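Local coordinates for fatty acid/retinol binding protein protein 7, isoform A, confirmed BY transcript evidence (PDB 2W9Y), which probably binds fatty acids such as oleic acid within a small all-helical fold, at residues Leu21-Ser24 with Ser25-Thr28; Ala113-Leu116 with His117-Phe120. All blocks are in the same frame, centred on the assembly; numbering follows the deposited sequence.

Contacts 1 and 2 are both local, each formed by side chains three or four residues apart within one helix, or at its end, in this all-helical chain. Contact 1 lies at the C-terminal end of helix 18-26, where the helix gives way to a turn; contact 2 occupies most of helix 111-121. Their centres are 25 Å apart on opposite sides of the chain's centre, and their nearest atoms stay about 13 Å from each other. The two differ in chemistry: Leu21-Thr28 pairs a CH-pi contact with hydroxyl-to-carbonyl bonding, whereas Ala113-Phe120 centres on Arg115, which meets Gln118 and Glu119 and holds a sulfate, probably acquired from the crystallisation liquor and hence no evidence of a lipid site.

Contact 1 of 2, residues Leu21-Ser24 with Ser25-Thr28; sequences LEFS and SSIT
Phe23 sends its ring out with CG anti to the backbone N (chi1 173°), while Ile27 holds CG1 beside its own N and turns CD1 back at chi2 -43°, which sets this methyl over one face of the ring. The methyl sits toward the rim, with CD1 of Ile27 3.7 Å from CZ of Phe23, a CH-pi contact between residues four apart. Next to it, Ser26 places OG between its backbone N and carbonyl carbon and gives its hydrogen to Phe23 O, 2.8 Å from OG, tilted 20° from the carbonyl plane. Ser26 N adds a weak bond to the same oxygen, and OG is also hydrogen-bonded by Arg65, so an alanine here would probably cost Phe23 O its hydroxyl donor and leave that arginine without this partner. Toward Ile27 the backbone bonding weakens: Ser25 N makes a good bond to Leu21 O (2.9 Å), but Ser26 N reaches Glu22 O weakly, and Ile27 N makes a long, weak i to i-3 bond to Ser24 O. A water donates to both Ser24 O and Ile27 O, bridging the last turn to the segment that leaves it, while Ser24 OG bonds back to Gln20 O. Phe23 packs on Arg65, Leu66 and Val69 of helix 60-75, and Ile27 on Leu62 of that helix and on Lys32 and Leu35 of helix 32-39.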
ATOM      1  N   LEU A  21      -4.636   3.978   3.270  1.00 10.18           N
ATOM      2  CA  LEU A  21      -4.700   4.707   4.535  1.00 11.55           C
ATOM      3  C   LEU A  21      -6.090   4.631   5.120  1.00 12.57           C
ATOM      4  O   LEU A  21      -6.223   4.458   6.350  1.00 13.28           O
ATOM      5  CB  LEU A  21      -4.305   6.182   4.332  1.00 10.32           C
ATOM      6  CG  LEU A  21      -2.825   6.402   4.030  1.00  9.11           C
ATOM      7  CD1 LEU A  21      -2.460   7.885   3.616  1.00 11.57           C
ATOM      8  CD2 LEU A  21      -1.959   6.035   5.234  1.00 14.54           C
ATOM      9  N   GLU A  22      -7.119   4.732   4.278  1.00 11.54           N
ATOM     10  CA  GLU A  22      -8.503   4.693   4.774  1.00 11.71           C
ATOM     11  C   GLU A  22      -8.772   3.320   5.282  1.00 12.03           C
ATOM     12  O   GLU A  22      -9.437   3.180   6.340  1.00 11.39           O
ATOM     13  CB  GLU A  22      -9.543   5.033   3.665  1.00 12.31           C
ATOM     14  CG  GLU A  22      -9.580   6.561   3.315  1.00 14.12           C
ATOM     15  CD  GLU A  22     -10.493   6.903   2.125  1.00 19.41           C
ATOM     16  OE1 GLU A  22     -10.839   6.018   1.314  1.00 21.56           O
ATOM     17  OE2 GLU A  22     -10.861   8.074   1.976  1.00 20.48           O
ATOM     18  N   PHE A  23      -8.234   2.305   4.591  1.00 11.08           N
ATOM     19  CA  PHE A  23      -8.407   0.920   5.095  1.00 10.72           C
ATOM     20  C   PHE A  23      -7.744   0.790   6.471  1.00 11.49           C
ATOM     21  O   PHE A  23      -8.327   0.229   7.414  1.00 12.94           O
ATOM     22  CB  PHE A  23      -7.820  -0.104   4.098  1.00  8.99           C
ATOM     23  CG  PHE A  23      -7.805  -1.511   4.604  1.00  9.65           C
ATOM     24  CD1 PHE A  23      -8.957  -2.276   4.646  1.00 10.00           C
ATOM     25  CD2 PHE A  23      -6.612  -2.080   5.047  1.00 12.04           C
ATOM     26  CE1 PHE A  23      -8.916  -3.556   5.109  1.00  9.60           C
ATOM     27  CE2 PHE A  23      -6.575  -3.363   5.503  1.00 11.46           C
ATOM     28  CZ  PHE A  23      -7.712  -4.088   5.525  1.00 10.78           C
ATOM     29  N   SER A  24      -6.525   1.280   6.606  1.00 12.15           N
ATOM     30  CA  SER A  24      -5.762   1.130   7.902  1.00 14.63           C
ATOM     31  C   SER A  24      -6.466   1.843   9.046  1.00 16.65           C
ATOM     32  O   SER A  24      -6.528   1.318  10.143  1.00 17.02           O
ATOM     33  CB  SER A  24      -4.360   1.683   7.845  1.00 14.38           C
ATOM     34  OG  SER A  24      -3.629   1.035   6.849  1.00 22.02           O
ATOM     35  N   SER A  25      -6.993   3.034   8.773  1.00 17.85           N
ATOM     36  CA  SER A  25      -7.783   3.783   9.758  1.00 20.12           C
ATOM     37  C   SER A  25      -9.026   3.061  10.226  1.00 20.37           C
ATOM     38  O   SER A  25      -9.469   3.221  11.383  1.00 22.53           O
ATOM     39  CB  SER A  25      -8.262   5.096   9.126  1.00 21.62           C
ATOM     40  OG  SER A  25      -7.202   6.016   9.115  1.00 25.51           O
ATOM     41  N   SER A  26      -9.597   2.282   9.330  1.00 19.02           N
ATOM     42  CA  SER A  26     -10.854   1.634   9.574  1.00 17.81           C
ATOM     43  C   SER A  26     -10.691   0.427  10.490  1.00 17.81           C
ATOM     44  O   SER A  26     -11.692  -0.008  11.067  1.00 18.44           O
ATOM     45  CB  SER A  26     -11.527   1.211   8.258  1.00 17.57           C
ATOM     46  OG  SER A  26     -11.062  -0.063   7.791  1.00 15.62           O
ATOM     47  N   ILE A  27      -9.477  -0.144  10.607  1.00 16.55           N
ATOM     48  CA  ILE A  27      -9.262  -1.409  11.307  1.00 15.33           C
ATOM     49  C   ILE A  27      -9.598  -1.214  12.780  1.00 15.16           C
ATOM     50  O   ILE A  27      -8.994  -0.369  13.441  1.00 14.89           O
ATOM     51  CB  ILE A  27      -7.759  -1.850  11.254  1.00 14.80           C
ATOM     52  CG1 ILE A  27      -7.282  -2.092   9.819  1.00 15.74           C
ATOM     53  CG2 ILE A  27      -7.504  -3.134  12.048  1.00 16.50           C
ATOM     54  CD1 ILE A  27      -8.289  -2.844   8.974  1.00 16.41           C
ATOM     55  N   THR A  28     -10.538  -2.007  13.288  1.00 14.32           N
ATOM     56  CA  THR A  28     -10.937  -1.960  14.703  1.00 15.39           C
ATOM     57  C   THR A  28     -10.002  -2.813  15.545  1.00 15.02           C
ATOM     58  O   THR A  28      -9.162  -3.569  15.019  1.00 14.77           O
ATOM     59  CB  THR A  28     -12.366  -2.533  14.876  1.00 15.45           C
ATOM     60  OG1 THR A  28     -12.374  -3.886  14.401  1.00 16.88           O
ATOM     61  CG2 THR A  28     -13.426  -1.741  14.123  1.00 16.23           C
TER
HETATM   62  O   HOH W   1      -6.565   1.173  12.830  1.00 18.94           O

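Contact 2 of 2, residues Ala113-Leu116 with His117-Phe120; sequences AKRL and HQEF. With SO4 (sulfate ion), chain C.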
ATOM      1  N   ALA A 113      11.648   3.518   0.445  1.00 10.56           N
ATOM      2  CA  ALA A 113      10.950   4.767   0.149  1.00  9.84           C
ATOM      3  C   ALA A 113      11.893   5.876  -0.359  1.00  9.98           C
ATOM      4  O   ALA A 113      11.566   6.590  -1.331  1.00 10.55           O
ATOM      5  CB  ALA A 113      10.148   5.214   1.364  1.00 11.00           C
ATOM      6  N   LYS A 114      13.075   5.991   0.217  1.00  7.82           N
ATOM      7  CA  LYS A 114      14.084   6.975  -0.260  1.00  9.07           C
ATOM      8  C   LYS A 114      14.474   6.575  -1.688  1.00  7.65           C
ATOM      9  O   LYS A 114      14.703   7.462  -2.518  1.00  8.31           O
ATOM     10  CB  LYS A 114      15.400   6.975   0.613  1.00  8.76           C
ATOM     11  CG  LYS A 114      15.176   7.287   2.101  1.00 14.76           C
ATOM     12  CD  LYS A 114      14.982   8.727   2.325  1.00 22.09           C
ATOM     13  CE  LYS A 114      14.761   9.070   3.886  1.00 25.97           C
ATOM     14  NZ  LYS A 114      15.906   8.786   4.774  1.00 27.78           N
ATOM     15  N   ARG A 115      14.590   5.273  -1.962  1.00  7.12           N
ATOM     16  CA  ARG A 115      14.925   4.800  -3.381  1.00  7.13           C
ATOM     17  C   ARG A 115      13.816   5.191  -4.342  1.00  8.31           C
ATOM     18  O   ARG A 115      14.088   5.670  -5.419  1.00  9.48           O
ATOM     19  CB  ARG A 115      15.134   3.295  -3.479  1.00  7.75           C
ATOM     20  CG  ARG A 115      16.514   2.809  -2.928  1.00  9.16           C
ATOM     21  CD  ARG A 115      17.682   3.230  -3.797  1.00 13.01           C
ATOM     22  NE  ARG A 115      17.483   2.616  -5.103  1.00 13.28           N
ATOM     23  CZ  ARG A 115      17.468   3.246  -6.261  1.00 12.89           C
ATOM     24  NH1 ARG A 115      17.788   4.517  -6.332  1.00 13.33           N
ATOM     25  NH2 ARG A 115      17.176   2.589  -7.362  1.00 18.21           N
ATOM     26  N   LEU A 116      12.562   4.987  -3.954  1.00  7.13           N
ATOM     27  CA  LEU A 116      11.444   5.435  -4.778  1.00  9.20           C
ATOM     28  C   LEU A 116      11.430   6.896  -5.125  1.00  8.79           C
ATOM     29  O   LEU A 116      11.046   7.293  -6.242  1.00  7.55           O
ATOM     30  CB  LEU A 116      10.108   5.127  -4.063  1.00  9.89           C
ATOM     31  CG  LEU A 116       9.669   3.675  -4.147  1.00 12.35           C
ATOM     32  CD1 LEU A 116       8.467   3.537  -3.142  1.00 16.20           C
ATOM     33  CD2 LEU A 116       9.296   3.346  -5.566  1.00 13.22           C
ATOM     34  N   HIS A 117      11.738   7.723  -4.142  1.00  8.13           N
ATOM     35  CA  HIS A 117      11.826   9.170  -4.417  1.00  8.51           C
ATOM     36  C   HIS A 117      12.956   9.468  -5.411  1.00  9.50           C
ATOM     37  O   HIS A 117      12.794  10.297  -6.303  1.00  9.47           O
ATOM     38  CB  HIS A 117      12.067   9.929  -3.121  1.00  7.57           C
ATOM     39  CG  HIS A 117      12.088  11.426  -3.267  1.00 12.22           C
ATOM     40  ND1 HIS A 117      10.975  12.158  -3.611  1.00 14.58           N
ATOM     41  CD2 HIS A 117      13.108  12.322  -3.176  1.00 13.86           C
ATOM     42  CE1 HIS A 117      11.299  13.441  -3.696  1.00 16.32           C
ATOM     43  NE2 HIS A 117      12.574  13.575  -3.395  1.00 16.52           N
ATOM     44  N   GLN A 118      14.121   8.862  -5.195  1.00  8.39           N
ATOM     45  CA  GLN A 118      15.258   9.092  -6.117  1.00  7.74           C
ATOM     46  C   GLN A 118      14.865   8.661  -7.551  1.00  8.81           C
ATOM     47  O   GLN A 118      15.116   9.378  -8.553  1.00  9.78           O
ATOM     48  CB  GLN A 118      16.484   8.331  -5.599  1.00  6.89           C
ATOM     49  CG  GLN A 118      17.818   8.697  -6.273  1.00  5.00           C
ATOM     50  CD  GLN A 118      18.148   7.761  -7.457  1.00  8.04           C
ATOM     51  OE1 GLN A 118      17.316   6.952  -7.926  1.00  9.63           O
ATOM     52  NE2 GLN A 118      19.371   7.861  -7.925  1.00  6.80           N
ATOM     53  N   GLU A 119      14.184   7.522  -7.660  1.00  8.64           N
ATOM     54  CA  GLU A 119      13.846   6.965  -8.956  0.50  9.99           C
ATOM     55  C   GLU A 119      12.850   7.832  -9.678  1.00 10.28           C
ATOM     56  O   GLU A 119      12.871   7.944 -10.930  1.00 11.41           O
ATOM     57  CB  GLU A 119      13.275   5.563  -8.778  0.50 10.39           C
ATOM     58  CG  GLU A 119      14.335   4.520  -8.378  0.50 13.68           C
ATOM     59  CD  GLU A 119      13.728   3.199  -7.937  0.50 15.98           C
ATOM     60  OE1 GLU A 119      13.111   3.144  -6.838  0.50 19.47           O
ATOM     61  OE2 GLU A 119      13.864   2.203  -8.672  0.50 20.77           O
ATOM     62  N   PHE A 120      11.948   8.437  -8.909  1.00 10.09           N
ATOM     63  CA  PHE A 120      10.871   9.241  -9.525  1.00  8.87           C
ATOM     64  C   PHE A 120      11.532  10.408 -10.229  1.00 10.39           C
ATOM     65  O   PHE A 120      11.135  10.853 -11.337  1.00  8.73           O
ATOM     66  CB  PHE A 120       9.911   9.747  -8.442  1.00  7.24           C
ATOM     67  CG  PHE A 120       8.805  10.587  -8.985  1.00  8.11           C
ATOM     68  CD1 PHE A 120       7.721   9.981  -9.577  1.00  8.01           C
ATOM     69  CD2 PHE A 120       8.926  11.978  -9.010  1.00  8.77           C
ATOM     70  CE1 PHE A 120       6.639  10.755 -10.121  1.00  8.92           C
ATOM     71  CE2 PHE A 120       7.906  12.779  -9.558  1.00 12.08           C
ATOM     72  CZ  PHE A 120       6.756  12.162 -10.131  1.00 11.34           C
TER
HETATM   73  S   SO4 C1140      15.907  -0.826  -6.931  1.00 63.40           S
HETATM   74  O1  SO4 C1140      14.456  -1.056  -6.985  1.00 63.74           O
HETATM   75  O2  SO4 C1140      16.150   0.053  -8.086  1.00 63.70           O
HETATM   76  O3  SO4 C1140      16.279  -0.212  -5.655  1.00 61.52           O
HETATM   77  O4  SO4 C1140      16.679  -2.088  -7.047  1.00 63.71           O
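Arg115 reaches one turn along its helix to Gln118 and Glu119, an i to i+3 and i to i+4 side-chain pairing on a helix surface. At the guanidinium edge, NH1 of Arg115 gives a weak, bent hydrogen bond to OE1 of Gln118, 2.9 Å away; the two side chains run alongside each other with their planar ends turned 68° apart. Glu119 has two conformations; in one, its OE1 lies over a guanidinium face, toward the rim, and its OE2 stands 3.6 Å from NH2 of Arg115, well out of the plane, a salt bridge of charge alone with no N-H aimed at the oxygen. NE and NH2 turn N-H groups to the sulfate at another part of the edge: NE of Arg115 bonds to its O3 at 3.1 Å, and NH2 of Arg115 to its O2 at 2.8 Å. Bends at chi2 (-70°) and chi3 (-61°) curl the arginine chain so that its head stands beside the helix. The regular bond from Glu119 N to Arg115 O (2.9 Å) belongs to the helix that spaces the pair. Further out, Lys90 of helix 82-104 forms a salt bridge with OE2 of Glu119, the buried Leu116 packs on Met94 of the same helix, and Phe120 stacks with Phe140. In this conformation Glu119 is shared between two cations, whose charges may offset the cost of placing its OE2 3.2 Å from O2 of the sulfate.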